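Local structure of gamma-glutamyltranspeptidase (Ggt) (Helicobacter pylori 26695, 5BPK) at residues Q52-E57 / I62-A67; G142-L147 / L226-F231; E182-F187 / H202-E207; K265-S270 / H288-L293. The protein probably cleaves the gamma-glutamyl bond of glutathione and related compounds and passes the glutamyl group to water or an acceptor, as an N-terminal nucleophile hydrolase. One frame throughout, in Å; residues are numbered along the deposited sequence.

Interaction 1: Q52-E57 / I62-A67; sequences QKVLEE and IDAAVA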
loop_
_atom_site.group_PDB
_atom_site.type_symbol
_atom_site.label_atom_id
_atom_site.label_comp_id
_atom_site.label_asym_id
_atom_site.label_seq_id
_atom_site.Cartn_x
_atom_site.Cartn_y
_atom_site.Cartn_z
ATOM N N GLN A 52 -4.471 -19.544 0.908
ATOM C CA GLN A 52 -4.268 -20.681 0.009
ATOM C C GLN A 52 -5.264 -21.810 0.306
ATOM O O GLN A 52 -5.778 -22.446 -0.619
ATOM C CB GLN A 52 -2.825 -21.198 0.106
ATOM C CG GLN A 52 -2.440 -22.137 -1.042
ATOM C CD GLN A 52 -2.360 -21.446 -2.397
ATOM O OE1 GLN A 52 -1.947 -20.285 -2.503
ATOM N NE2 GLN A 52 -2.751 -22.161 -3.445
ATOM N N LYS A 53 -5.533 -22.056 1.588
ATOM C CA LYS A 53 -6.513 -23.057 1.998
ATOM C C LYS A 53 -7.911 -22.681 1.505
ATOM O O LYS A 53 -8.658 -23.554 1.072
ATOM C CB LYS A 53 -6.491 -23.250 3.519
ATOM C CG LYS A 53 -7.449 -24.307 4.033
ATOM C CD LYS A 53 -7.108 -24.698 5.466
ATOM N N VAL A 54 -8.260 -21.390 1.533
ATOM C CA VAL A 54 -9.538 -20.942 0.958
ATOM C C VAL A 54 -9.654 -21.323 -0.524
ATOM O O VAL A 54 -10.678 -21.864 -0.948
ATOM C CB VAL A 54 -9.793 -19.430 1.167
ATOM C CG1 VAL A 54 -11.007 -18.972 0.358
ATOM C CG2 VAL A 54 -9.990 -19.125 2.658
ATOM N N LEU A 55 -8.602 -21.081 -1.299
ATOM C CA LEU A 55 -8.577 -21.519 -2.697
ATOM C C LEU A 55 -8.684 -23.048 -2.823
ATOM O O LEU A 55 -9.435 -23.552 -3.668
ATOM C CB LEU A 55 -7.326 -21.026 -3.417
ATOM C CG LEU A 55 -7.138 -19.519 -3.534
ATOM C CD1 LEU A 55 -5.805 -19.211 -4.205
ATOM C CD2 LEU A 55 -8.304 -18.853 -4.281
ATOM N N GLU A 56 -7.946 -23.784 -1.991
ATOM C CA GLU A 56 -7.998 -25.248 -2.014
ATOM C C GLU A 56 -9.411 -25.746 -1.716
ATOM O O GLU A 56 -9.837 -26.781 -2.232
ATOM C CB GLU A 56 -7.016 -25.849 -1.006
ATOM C CG GLU A 56 -5.549 -25.686 -1.392
ATOM C CD GLU A 56 -4.579 -26.052 -0.265
ATOM O OE1 GLU A 56 -5.038 -26.459 0.831
ATOM O OE2 GLU A 56 -3.350 -25.929 -0.476
ATOM N N GLU A 57 -10.146 -24.995 -0.905
ATOM C CA GLU A 57 -11.482 -25.392 -0.491
ATOM C C GLU A 57 -12.577 -24.834 -1.411
ATOM O O GLU A 57 -13.754 -24.851 -1.064
ATOM C CB GLU A 57 -11.696 -24.990 0.976
ATOM C CG GLU A 57 -10.836 -25.833 1.905
ATOM C CD GLU A 57 -10.934 -25.471 3.375
ATOM O OE1 GLU A 57 -11.369 -24.352 3.719
ATOM O OE2 GLU A 57 -10.547 -26.332 4.193
ATOM N N ILE A 62 -11.580 -13.435 -4.189
ATOM C CA ILE A 62 -12.113 -12.475 -3.238
ATOM C C ILE A 62 -12.252 -13.116 -1.853
ATOM O O ILE A 62 -11.861 -12.522 -0.851
ATOM C CB ILE A 62 -13.454 -11.866 -3.701
ATOM C CG1 ILE A 62 -13.263 -10.942 -4.924
ATOM C CG2 ILE A 62 -14.137 -11.116 -2.547
ATOM C CD1 ILE A 62 -13.099 -11.644 -6.260
ATOM N N ASP A 63 -12.833 -14.316 -1.801
ATOM C CA ASP A 63 -12.921 -15.068 -0.544
ATOM C C ASP A 63 -11.541 -15.150 0.127
ATOM O O ASP A 63 -11.403 -14.855 1.312
ATOM C CB ASP A 63 -13.447 -16.482 -0.776
ATOM C CG ASP A 63 -14.843 -16.512 -1.376
ATOM O OD1 ASP A 63 -15.729 -15.747 -0.920
ATOM O OD2 ASP A 63 -15.059 -17.326 -2.299
ATOM N N ALA A 64 -10.528 -15.537 -0.647
ATOM C CA ALA A 64 -9.170 -15.689 -0.124
ATOM C C ALA A 64 -8.636 -14.341 0.356
ATOM O O ALA A 64 -8.016 -14.265 1.404
ATOM C CB ALA A 64 -8.242 -16.273 -1.188
ATOM N N ALA A 65 -8.876 -13.287 -0.423
ATOM C CA ALA A 65 -8.412 -11.945 -0.068
ATOM C C ALA A 65 -9.024 -11.459 1.246
ATOM O O ALA A 65 -8.350 -10.820 2.058
ATOM C CB ALA A 65 -8.699 -10.965 -1.199
ATOM N N VAL A 66 -10.298 -11.767 1.463
ATOM C CA VAL A 66 -10.966 -11.404 2.708
ATOM C C VAL A 66 -10.371 -12.167 3.904
ATOM O O VAL A 66 -10.068 -11.571 4.949
ATOM C CB VAL A 66 -12.505 -11.586 2.586
ATOM C CG1 VAL A 66 -13.183 -11.486 3.975
ATOM C CG2 VAL A 66 -13.072 -10.546 1.590
ATOM N N ALA A 67 -10.158 -13.466 3.746
ATOM C CA ALA A 67 -9.532 -14.272 4.800
ATOM C C ALA A 67 -8.142 -13.722 5.165
ATOM O O ALA A 67 -7.800 -13.590 6.344
ATOM C CB ALA A 67 -9.459 -15.741 4.390
#

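Interaction 2: G142-L147 / L226-F231; sequences GMEAML and LGAKGF. With EDO (1,2-ethanediol), chain M.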
loop_
_atom_site.group_PDB
_atom_site.type_symbol
_atom_site.label_atom_id
_atom_site.label_comp_id
_atom_site.label_asym_id
_atom_site.label_seq_id
_atom_site.Cartn_x
_atom_site.Cartn_y
_atom_site.Cartn_z
ATOM N N GLY A 142 -14.295 -2.429 3.954
ATOM C CA GLY A 142 -13.740 -2.876 2.688
ATOM C C GLY A 142 -13.817 -4.381 2.534
ATOM O O GLY A 142 -14.204 -4.883 1.469
ATOM N N MET A 143 -13.440 -5.110 3.587
ATOM C CA MET A 143 -13.516 -6.572 3.545
ATOM C C MET A 143 -14.941 -7.030 3.289
ATOM O O MET A 143 -15.173 -7.890 2.433
ATOM C CB MET A 143 -13.003 -7.206 4.843
ATOM C CG MET A 143 -11.516 -6.995 5.129
ATOM S SD MET A 143 -10.373 -7.580 3.861
ATOM C CE MET A 143 -9.818 -6.035 3.173
ATOM N N GLU A 144 -15.899 -6.442 4.003
ATOM C CA GLU A 144 -17.292 -6.851 3.842
ATOM C C GLU A 144 -17.835 -6.496 2.451
ATOM O O GLU A 144 -18.544 -7.294 1.823
ATOM C CB GLU A 144 -18.182 -6.237 4.921
ATOM C CG GLU A 144 -19.601 -6.784 4.874
ATOM C CD GLU A 144 -20.499 -6.180 5.922
ATOM O OE1 GLU A 144 -20.700 -6.842 6.953
ATOM O OE2 GLU A 144 -20.988 -5.046 5.712
ATOM N N ALA A 145 -17.514 -5.298 1.980
ATOM C CA ALA A 145 -17.969 -4.831 0.670
ATOM C C ALA A 145 -17.551 -5.775 -0.457
ATOM O O ALA A 145 -18.378 -6.157 -1.296
ATOM C CB ALA A 145 -17.458 -3.422 0.402
ATOM N N MET A 146 -16.282 -6.172 -0.490
ATOM C CA MET A 146 -15.863 -7.071 -1.572
ATOM C C MET A 146 -16.462 -8.472 -1.409
ATOM O O MET A 146 -16.867 -9.082 -2.393
ATOM C CB MET A 146 -14.344 -7.095 -1.792
ATOM C CG MET A 146 -13.490 -7.711 -0.738
ATOM S SD MET A 146 -11.777 -7.610 -1.338
ATOM C CE MET A 146 -11.025 -6.595 -0.083
ATOM N N LEU A 147 -16.574 -8.960 -0.178
ATOM C CA LEU A 147 -17.187 -10.268 0.045
ATOM C C LEU A 147 -18.641 -10.282 -0.419
ATOM O O LEU A 147 -19.073 -11.200 -1.134
ATOM C CB LEU A 147 -17.133 -10.641 1.522
ATOM C CG LEU A 147 -17.551 -12.078 1.816
ATOM C CD1 LEU A 147 -16.630 -13.066 1.094
ATOM C CD2 LEU A 147 -17.555 -12.316 3.308
ATOM N N LEU A 226 -22.118 -10.049 13.516
ATOM C CA LEU A 226 -22.935 -8.922 13.056
ATOM C C LEU A 226 -22.485 -8.308 11.728
ATOM O O LEU A 226 -23.138 -7.396 11.215
ATOM C CB LEU A 226 -22.923 -7.818 14.114
ATOM C CG LEU A 226 -23.393 -8.228 15.510
ATOM C CD1 LEU A 226 -23.140 -7.104 16.477
ATOM C CD2 LEU A 226 -24.875 -8.616 15.472
ATOM N N GLY A 227 -21.367 -8.782 11.181
ATOM C CA GLY A 227 -20.778 -8.158 10.002
ATOM C C GLY A 227 -20.099 -6.856 10.369
ATOM O O GLY A 227 -19.706 -6.645 11.527
ATOM N N ALA A 228 -19.968 -5.975 9.378
ATOM C CA ALA A 228 -19.281 -4.697 9.548
ATOM C C ALA A 228 -19.936 -3.844 10.638
ATOM O O ALA A 228 -19.253 -3.104 11.337
ATOM C CB ALA A 228 -19.235 -3.944 8.221
ATOM N N LYS A 229 -21.254 -3.980 10.816
ATOM C CA LYS A 229 -21.942 -3.258 11.890
ATOM C C LYS A 229 -21.399 -3.597 13.290
ATOM O O LYS A 229 -21.543 -2.794 14.218
ATOM C CB LYS A 229 -23.454 -3.495 11.817
ATOM C CG LYS A 229 -24.137 -2.702 10.709
ATOM N N GLY A 230 -20.763 -4.763 13.432
ATOM C CA GLY A 230 -20.091 -5.138 14.679
ATOM C C GLY A 230 -18.856 -4.314 14.999
ATOM O O GLY A 230 -18.372 -4.307 16.140
ATOM N N PHE A 231 -18.335 -3.622 13.987
ATOM C CA PHE A 231 -17.228 -2.692 14.156
ATOM C C PHE A 231 -17.719 -1.245 14.207
ATOM O O PHE A 231 -17.286 -0.474 15.076
ATOM C CB PHE A 231 -16.220 -2.857 13.014
ATOM C CG PHE A 231 -14.996 -1.979 13.143
ATOM C CD1 PHE A 231 -13.878 -2.436 13.825
ATOM C CD2 PHE A 231 -14.955 -0.706 12.582
ATOM C CE1 PHE A 231 -12.743 -1.641 13.954
ATOM C CE2 PHE A 231 -13.808 0.102 12.711
ATOM C CZ PHE A 231 -12.711 -0.367 13.395
HETATM C C1 EDO M . -20.853 -2.755 -0.671
HETATM O O1 EDO M . -20.601 -1.500 -1.305
HETATM C C2 EDO M . -20.532 -3.890 -1.637
HETATM O O2 EDO M . -21.082 -5.128 -1.166
HETATM O O HOH W 1 -22.879 -5.004 8.618
#

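Interaction 3: E182-F187 / H202-E207; sequences EARERF and HLDYQE. With EDO (1,2-ethanediol), chain G.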
loop_
_atom_site.group_PDB
_atom_site.type_symbol
_atom_site.label_atom_id
_atom_site.label_comp_id
_atom_site.label_asym_id
_atom_site.label_seq_id
_atom_site.Cartn_x
_atom_site.Cartn_y
_atom_site.Cartn_z
ATOM N N GLU A 182 11.422 -1.346 18.237
ATOM C CA GLU A 182 11.517 -0.019 17.631
ATOM C C GLU A 182 10.310 0.880 17.954
ATOM O O GLU A 182 10.454 2.104 17.986
ATOM C CB GLU A 182 11.745 -0.129 16.119
ATOM C CG GLU A 182 13.114 -0.740 15.779
ATOM C CD GLU A 182 13.368 -0.894 14.290
ATOM O OE1 GLU A 182 12.558 -0.396 13.485
ATOM O OE2 GLU A 182 14.393 -1.513 13.925
ATOM N N ALA A 183 9.148 0.274 18.220
ATOM C CA ALA A 183 7.915 1.007 18.544
ATOM C C ALA A 183 7.685 1.160 20.046
ATOM O O ALA A 183 6.741 1.826 20.477
ATOM C CB ALA A 183 6.711 0.301 17.908
ATOM N N ARG A 184 8.546 0.524 20.830
ATOM C CA ARG A 184 8.378 0.418 22.274
ATOM C C ARG A 184 8.043 1.746 22.964
ATOM O O ARG A 184 7.094 1.834 23.751
ATOM C CB ARG A 184 9.660 -0.178 22.868
ATOM C CG ARG A 184 9.639 -0.290 24.354
ATOM C CD ARG A 184 10.899 -0.947 24.906
ATOM N NE ARG A 184 10.664 -1.156 26.320
ATOM C CZ ARG A 184 10.747 -0.207 27.254
ATOM N NH1 ARG A 184 11.127 1.043 26.959
ATOM N NH2 ARG A 184 10.462 -0.523 28.506
ATOM N N GLU A 185 8.827 2.776 22.670
ATOM C CA GLU A 185 8.644 4.079 23.315
ATOM C C GLU A 185 7.343 4.768 22.890
ATOM O O GLU A 185 6.755 5.528 23.655
ATOM C CB GLU A 185 9.845 4.994 23.056
ATOM C CG GLU A 185 11.024 4.734 23.983
ATOM C CD GLU A 185 11.693 3.410 23.718
ATOM O OE1 GLU A 185 11.977 2.669 24.690
ATOM O OE2 GLU A 185 11.933 3.110 22.530
ATOM N N ARG A 186 6.891 4.483 21.671
ATOM C CA ARG A 186 5.615 4.998 21.191
ATOM C C ARG A 186 4.462 4.328 21.937
ATOM O O ARG A 186 3.557 5.007 22.411
ATOM C CB ARG A 186 5.477 4.780 19.682
ATOM C CG ARG A 186 6.603 5.415 18.865
ATOM C CD ARG A 186 6.417 5.172 17.373
ATOM N NE ARG A 186 5.263 5.902 16.870
ATOM C CZ ARG A 186 4.369 5.441 15.993
ATOM N NH1 ARG A 186 4.445 4.207 15.494
ATOM N NH2 ARG A 186 3.379 6.230 15.626
ATOM N N PHE A 187 4.516 2.997 22.061
ATOM C CA PHE A 187 3.486 2.243 22.785
ATOM C C PHE A 187 3.341 2.740 24.216
ATOM O O PHE A 187 2.240 2.822 24.746
ATOM C CB PHE A 187 3.834 0.761 22.883
ATOM C CG PHE A 187 3.784 0.000 21.586
ATOM C CD1 PHE A 187 2.775 0.196 20.651
ATOM C CD2 PHE A 187 4.711 -0.998 21.353
ATOM C CE1 PHE A 187 2.743 -0.569 19.497
ATOM C CE2 PHE A 187 4.678 -1.751 20.202
ATOM C CZ PHE A 187 3.694 -1.539 19.279
ATOM N N HIS A 202 4.679 -5.209 32.428
ATOM C CA HIS A 202 5.082 -4.346 31.311
ATOM C C HIS A 202 6.453 -4.721 30.774
ATOM O O HIS A 202 7.316 -3.860 30.544
ATOM C CB HIS A 202 5.025 -2.872 31.707
ATOM C CG HIS A 202 3.644 -2.371 31.969
ATOM N ND1 HIS A 202 2.617 -2.520 31.061
ATOM C CD2 HIS A 202 3.114 -1.720 33.033
ATOM C CE1 HIS A 202 1.517 -1.986 31.556
ATOM N NE2 HIS A 202 1.793 -1.487 32.748
ATOM N N LEU A 203 6.644 -6.019 30.563
ATOM C CA LEU A 203 7.891 -6.533 30.031
ATOM C C LEU A 203 7.794 -6.679 28.510
ATOM O O LEU A 203 6.713 -6.932 27.971
ATOM C CB LEU A 203 8.272 -7.854 30.695
ATOM C CG LEU A 203 8.484 -7.803 32.212
ATOM C CD1 LEU A 203 8.974 -9.157 32.706
ATOM C CD2 LEU A 203 9.455 -6.688 32.634
ATOM N N ASP A 204 8.921 -6.484 27.826
ATOM C CA ASP A 204 8.956 -6.566 26.361
ATOM C C ASP A 204 8.662 -7.980 25.873
ATOM O O ASP A 204 9.174 -8.947 26.441
ATOM C CB ASP A 204 10.334 -6.172 25.814
ATOM C CG ASP A 204 10.701 -4.724 26.106
ATOM O OD1 ASP A 204 9.796 -3.914 26.387
ATOM O OD2 ASP A 204 11.909 -4.401 26.030
ATOM N N TYR A 205 7.866 -8.094 24.808
ATOM C CA TYR A 205 7.729 -9.353 24.071
ATOM C C TYR A 205 9.035 -9.650 23.348
ATOM O O TYR A 205 9.657 -8.745 22.779
ATOM C CB TYR A 205 6.564 -9.299 23.073
ATOM C CG TYR A 205 5.232 -9.614 23.698
ATOM C CD1 TYR A 205 4.887 -10.924 24.017
ATOM C CD2 TYR A 205 4.312 -8.607 23.987
ATOM C CE1 TYR A 205 3.674 -11.215 24.603
ATOM C CE2 TYR A 205 3.098 -8.897 24.577
ATOM C CZ TYR A 205 2.785 -10.201 24.886
ATOM O OH TYR A 205 1.576 -10.494 25.473
ATOM N N GLN A 206 9.444 -10.917 23.401
ATOM C CA GLN A 206 10.697 -11.383 22.833
ATOM C C GLN A 206 10.433 -12.459 21.797
ATOM O O GLN A 206 9.348 -13.056 21.754
ATOM C CB GLN A 206 11.590 -11.971 23.934
ATOM C CG GLN A 206 11.879 -11.013 25.082
ATOM C CD GLN A 206 12.727 -9.825 24.667
ATOM O OE1 GLN A 206 13.297 -9.802 23.574
ATOM N NE2 GLN A 206 12.828 -8.833 25.548
ATOM N N GLU A 207 11.435 -12.704 20.966
ATOM C CA GLU A 207 11.346 -13.744 19.940
ATOM C C GLU A 207 10.973 -15.088 20.565
ATOM O O GLU A 207 11.610 -15.536 21.525
ATOM C CB GLU A 207 12.673 -13.869 19.186
ATOM C CG GLU A 207 12.640 -14.900 18.049
ATOM C CD GLU A 207 13.977 -15.052 17.323
ATOM O OE1 GLU A 207 14.889 -14.212 17.508
ATOM O OE2 GLU A 207 14.105 -16.022 16.557
HETATM C C1 EDO G . 7.658 -3.581 23.094
HETATM O O1 EDO G . 8.903 -3.509 23.805
HETATM C C2 EDO G . 7.341 -5.037 22.822
HETATM O O2 EDO G . 6.878 -5.696 23.991
HETATM O O HOH W 2 9.370 -3.182 29.019
#

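Interaction 4: K265-S270 / H288-L293; sequences KPVVGS and HLIQIL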
loop_
_atom_site.group_PDB
_atom_site.type_symbol
_atom_site.label_atom_id
_atom_site.label_comp_id
_atom_site.label_asym_id
_atom_site.label_seq_id
_atom_site.Cartn_x
_atom_site.Cartn_y
_atom_site.Cartn_z
ATOM N N LYS A 265 -13.898 3.485 -10.599
ATOM C CA LYS A 265 -13.209 3.043 -11.789
ATOM C C LYS A 265 -11.709 3.062 -11.514
ATOM O O LYS A 265 -11.195 4.024 -10.931
ATOM C CB LYS A 265 -13.526 3.950 -12.959
ATOM C CG LYS A 265 -14.964 3.848 -13.442
ATOM C CD LYS A 265 -15.142 4.660 -14.707
ATOM C CE LYS A 265 -16.582 4.694 -15.174
ATOM N NZ LYS A 265 -16.719 5.520 -16.410
ATOM N N PRO A 266 -11.009 1.980 -11.876
ATOM C CA PRO A 266 -9.561 2.034 -11.790
ATOM C C PRO A 266 -9.001 2.994 -12.820
ATOM O O PRO A 266 -9.687 3.346 -13.785
ATOM C CB PRO A 266 -9.123 0.601 -12.121
ATOM C CG PRO A 266 -10.225 0.015 -12.877
ATOM C CD PRO A 266 -11.487 0.751 -12.536
ATOM N N VAL A 267 -7.766 3.417 -12.609
ATOM C CA VAL A 267 -7.035 4.098 -13.659
ATOM C C VAL A 267 -6.414 3.019 -14.554
ATOM O O VAL A 267 -5.868 2.013 -14.068
ATOM C CB VAL A 267 -6.002 5.104 -13.106
ATOM C CG1 VAL A 267 -4.963 4.435 -12.227
ATOM C CG2 VAL A 267 -5.342 5.864 -14.251
ATOM N N VAL A 268 -6.564 3.215 -15.860
ATOM C CA VAL A 268 -6.192 2.222 -16.864
ATOM C C VAL A 268 -5.262 2.843 -17.887
ATOM O O VAL A 268 -5.461 3.977 -18.331
ATOM C CB VAL A 268 -7.446 1.631 -17.560
ATOM C CG1 VAL A 268 -7.060 0.647 -18.676
ATOM C CG2 VAL A 268 -8.346 0.960 -16.529
ATOM N N GLY A 269 -4.219 2.100 -18.222
ATOM C CA GLY A 269 -3.277 2.489 -19.260
ATOM C C GLY A 269 -2.793 1.299 -20.053
ATOM O O GLY A 269 -3.280 0.184 -19.885
ATOM N N SER A 270 -1.848 1.555 -20.946
ATOM C CA SER A 270 -1.234 0.506 -21.752
ATOM C C SER A 270 0.277 0.680 -21.758
ATOM O O SER A 270 0.797 1.809 -21.718
ATOM C CB SER A 270 -1.764 0.532 -23.190
ATOM O OG SER A 270 -1.459 1.760 -23.841
ATOM N N HIS A 288 0.456 7.891 -11.447
ATOM C CA HIS A 288 1.877 8.099 -11.698
ATOM C C HIS A 288 2.596 6.847 -12.228
ATOM O O HIS A 288 3.547 6.966 -13.000
ATOM C CB HIS A 288 2.586 8.692 -10.489
ATOM C CG HIS A 288 2.022 10.009 -10.070
ATOM N ND1 HIS A 288 1.860 11.056 -10.948
ATOM C CD2 HIS A 288 1.556 10.442 -8.876
ATOM C CE1 HIS A 288 1.314 12.080 -10.312
ATOM N NE2 HIS A 288 1.119 11.732 -9.052
ATOM N N LEU A 289 2.133 5.665 -11.830
ATOM C CA LEU A 289 2.648 4.407 -12.368
ATOM C C LEU A 289 2.473 4.407 -13.878
ATOM O O LEU A 289 3.414 4.167 -14.622
ATOM C CB LEU A 289 1.884 3.225 -11.763
ATOM C CG LEU A 289 2.074 1.866 -12.426
ATOM C CD1 LEU A 289 3.541 1.485 -12.418
ATOM C CD2 LEU A 289 1.185 0.828 -11.726
ATOM N N ILE A 290 1.269 4.748 -14.325
ATOM C CA ILE A 290 0.945 4.728 -15.754
ATOM C C ILE A 290 1.677 5.856 -16.493
ATOM O O ILE A 290 2.178 5.657 -17.599
ATOM C CB ILE A 290 -0.593 4.802 -15.958
ATOM C CG1 ILE A 290 -1.212 3.458 -15.560
ATOM C CG2 ILE A 290 -0.971 5.181 -17.400
ATOM C CD1 ILE A 290 -2.693 3.500 -15.326
ATOM N N GLN A 291 1.729 7.033 -15.869
ATOM C CA GLN A 291 2.489 8.172 -16.388
ATOM C C GLN A 291 3.959 7.811 -16.654
ATOM O O GLN A 291 4.489 8.094 -17.732
ATOM C CB GLN A 291 2.403 9.348 -15.393
ATOM C CG GLN A 291 3.171 10.609 -15.796
ATOM C CD GLN A 291 3.057 11.721 -14.759
ATOM O OE1 GLN A 291 2.500 11.531 -13.672
ATOM N NE2 GLN A 291 3.611 12.880 -15.082
ATOM N N ILE A 292 4.611 7.189 -15.675
ATOM C CA ILE A 292 6.050 6.897 -15.765
ATOM C C ILE A 292 6.302 5.814 -16.832
ATOM O O ILE A 292 7.201 5.937 -17.670
ATOM C CB ILE A 292 6.634 6.502 -14.389
ATOM C CG1 ILE A 292 6.586 7.692 -13.424
ATOM C CG2 ILE A 292 8.068 6.042 -14.523
ATOM C CD1 ILE A 292 6.662 7.296 -11.955
ATOM N N LEU A 293 5.496 4.766 -16.814
ATOM C CA LEU A 293 5.512 3.770 -17.889
ATOM C C LEU A 293 5.303 4.398 -19.273
ATOM O O LEU A 293 5.982 4.021 -20.234
ATOM C CB LEU A 293 4.464 2.676 -17.637
ATOM C CG LEU A 293 4.824 1.660 -16.536
ATOM C CD1 LEU A 293 3.672 0.715 -16.226
ATOM C CD2 LEU A 293 6.087 0.847 -16.878
#

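Interaction 1: Q52-E57 / I62-A67
Val54 lays its two methyls over consecutive turns of the helix that follows its own, CG1 against the start of residues 62-67 and CG2 against the end. The valine torsion explains the split: with CG1 anti to the backbone N (chi1 171°), Val54 CG1 lies 3.6 Å from Ala64 N and 3.7 Å from Asp63 CB, while Val54 CG2 meets Ala67 CB at 3.8 Å. Leu55 adds a second, lighter touch from its branch end, CD2 resting 4.0 Å from Ala64 CB. Because the facing residues are alanines, the backbones come close, Val54 CA and Ala64 CA being 5.4 Å apart, and the short helical axes approach to 8.4 Å. The side chains meet through carbon alone; the Asp63 carboxylate turns its oxygens to Thr152, Asn60 N and Lys153 N. This is a helical hairpin, two consecutive helices running nearly antiparallel (151°) across a short turn. The touching faces are buried: Leu158 of helix 155-168 packs on Val54 and Asp63, helix 139-150 lies against the side of helix 61-75 that carries Ile62 and Val66, and Val6 and Asp8 of the other Ggt chain reach Ala64 and Leu55.

Interaction 2: G142-L147 / L226-F231
Glu144 reaches from the side of helix 139-150 to the backbone of a helix-to-helix turn, where the chain leaves helix 214-226 at Gly227, before the short helix 229-232. The glutamate is drawn out to nearly full length: CG is anti to the backbone N (chi1 -173°) and the chain stays extended to the carboxylate, which carries the group clear of its own helix. Its flat end is then turned so that both oxygens lie beside Ala228. Glu144 OE1 accepts the bond from Ala228 N at 2.7 Å, a nearly straight one (166° at the hydrogen), although the donor stands well above the carboxylate plane, 48° out of it. Glu144 OE2 comes instead against the methyl, 3.3 Å from Ala228 CB, so the alanine is met by a polar atom at its N-H and at its side chain. Gly227, with positive phi, brings its CA to within 3.3 Å of Glu144 OE1 at this turn, and its own O accepts a bond from Gly230 N. Met143 and Met146 point into the fold, packing on helix 61-75 and strand 97-102. This is a surface tie between two helical parts of the chain, 79 residues apart in sequence. A water extends it, accepting from Lys229 N at 2.9 Å. The same water O gives Glu144 OE1 a weak bond at 3.3 Å.

Interaction 3: E182-F187 / H202-E207
Asp204 OD1 is gripped by three donors: Arg184 NE at 2.9 Å, a water at 2.8 Å, and O1 of an ethanediol, probably from the crystallisation liquor, also at 2.8 Å. The arginine bond is a salt bridge that uses the syn lone pair of OD1 and lies in the guanidinium plane, yet the two flat groups are strongly turned against each other, their planes 71° apart, and the side chains cross at about a right angle. Arg184 gets there by staying straight, CG anti to the backbone N (chi1 178°) and the chain extended to NE. The guanidinium edge is used further round: Arg184 NH1 bonds Glu185 OE1 at 2.9 Å, and NH2 gives a bond to the same water, which also donates to His202 O. One arginine thus joins two carboxylates into a salt-bridge network, which would be expected to favour their ionised forms and to hold the guanidinium against rotation. Beside it, Tyr205 N donates to O2 of the ethanediol at 2.7 Å. The network joins the last turns of helix 174-187 to the small, weakly bonded antiparallel pair 198-199 and 203-204, with Phe198 packed against both Arg184 and Asp204.

Interaction 4: K265-S270 / H288-L293
Ile290 CD1 meets Val267 tip to tip where helix 285-296 packs on strand 262-271 of this Ntn-hydrolase fold. That strand forms a beta hairpin with strand 274-278 at the edge of the antiparallel sheet, and the helix follows the hairpin in the chain. Ile290 CD1 is 3.7 Å from Val267 CG2 and 4.0 Å from Val267 CG1, so the isoleucine tip is set against both valine methyls. The same Ile290 CD1 also rests on the backbone, 3.7 Å from Val268 C and 3.6 Å from Gly269 N. The shorter branch of Ile290, CG2, lies 4.0 Å from Gly269 CA. Gly269, with no side chain, lets the helix come this close to the strand, its CA being 5.9 Å from Ile290 CA. On the helix side Ile290 makes all the close contacts. Its CG1 is anti to the carbonyl carbon (chi1 -73°), which directs the longer arm toward the valine while CG2 stays by the glycine. Strand and helix run nearly parallel, 15° apart, with short axes 8.6 Å from each other. In the next shell Ile344 packs on both Val267 and Ile290, and strand 274-278 holds the first strand through backbone bonds of Val267 with Ser278 and Gly269 with Ile276. On another side of the helix, Gln291 NE2 is bonded to Asp325, and His288 ND1 donates to Gln291 OE1 at 2.8 Å in the plane of the imidazole.

Interactions 1 and 2 share one helical packing, through helices 61-75 and 139-150. Their centres are about 17 Å apart and they touch directly: Ile62 CG2 lies 3.4 Å from Met146 O, and Val66 CG2 3.5 Å from Met143 O, so helix 61-75 packs on helix 45-56 with one face and on helix 139-150 with another. Interaction 3 is nested in the chain between the two halves of interaction 2, yet its nearest atoms are about 16 Å away from it. Interaction 4 stands apart, its centre about 41 Å from that of interaction 3 on the opposite side of the chain's centre. None of the four includes the bound dihydro-oxazole amino acid ligand; they are contacts of the surrounding fold.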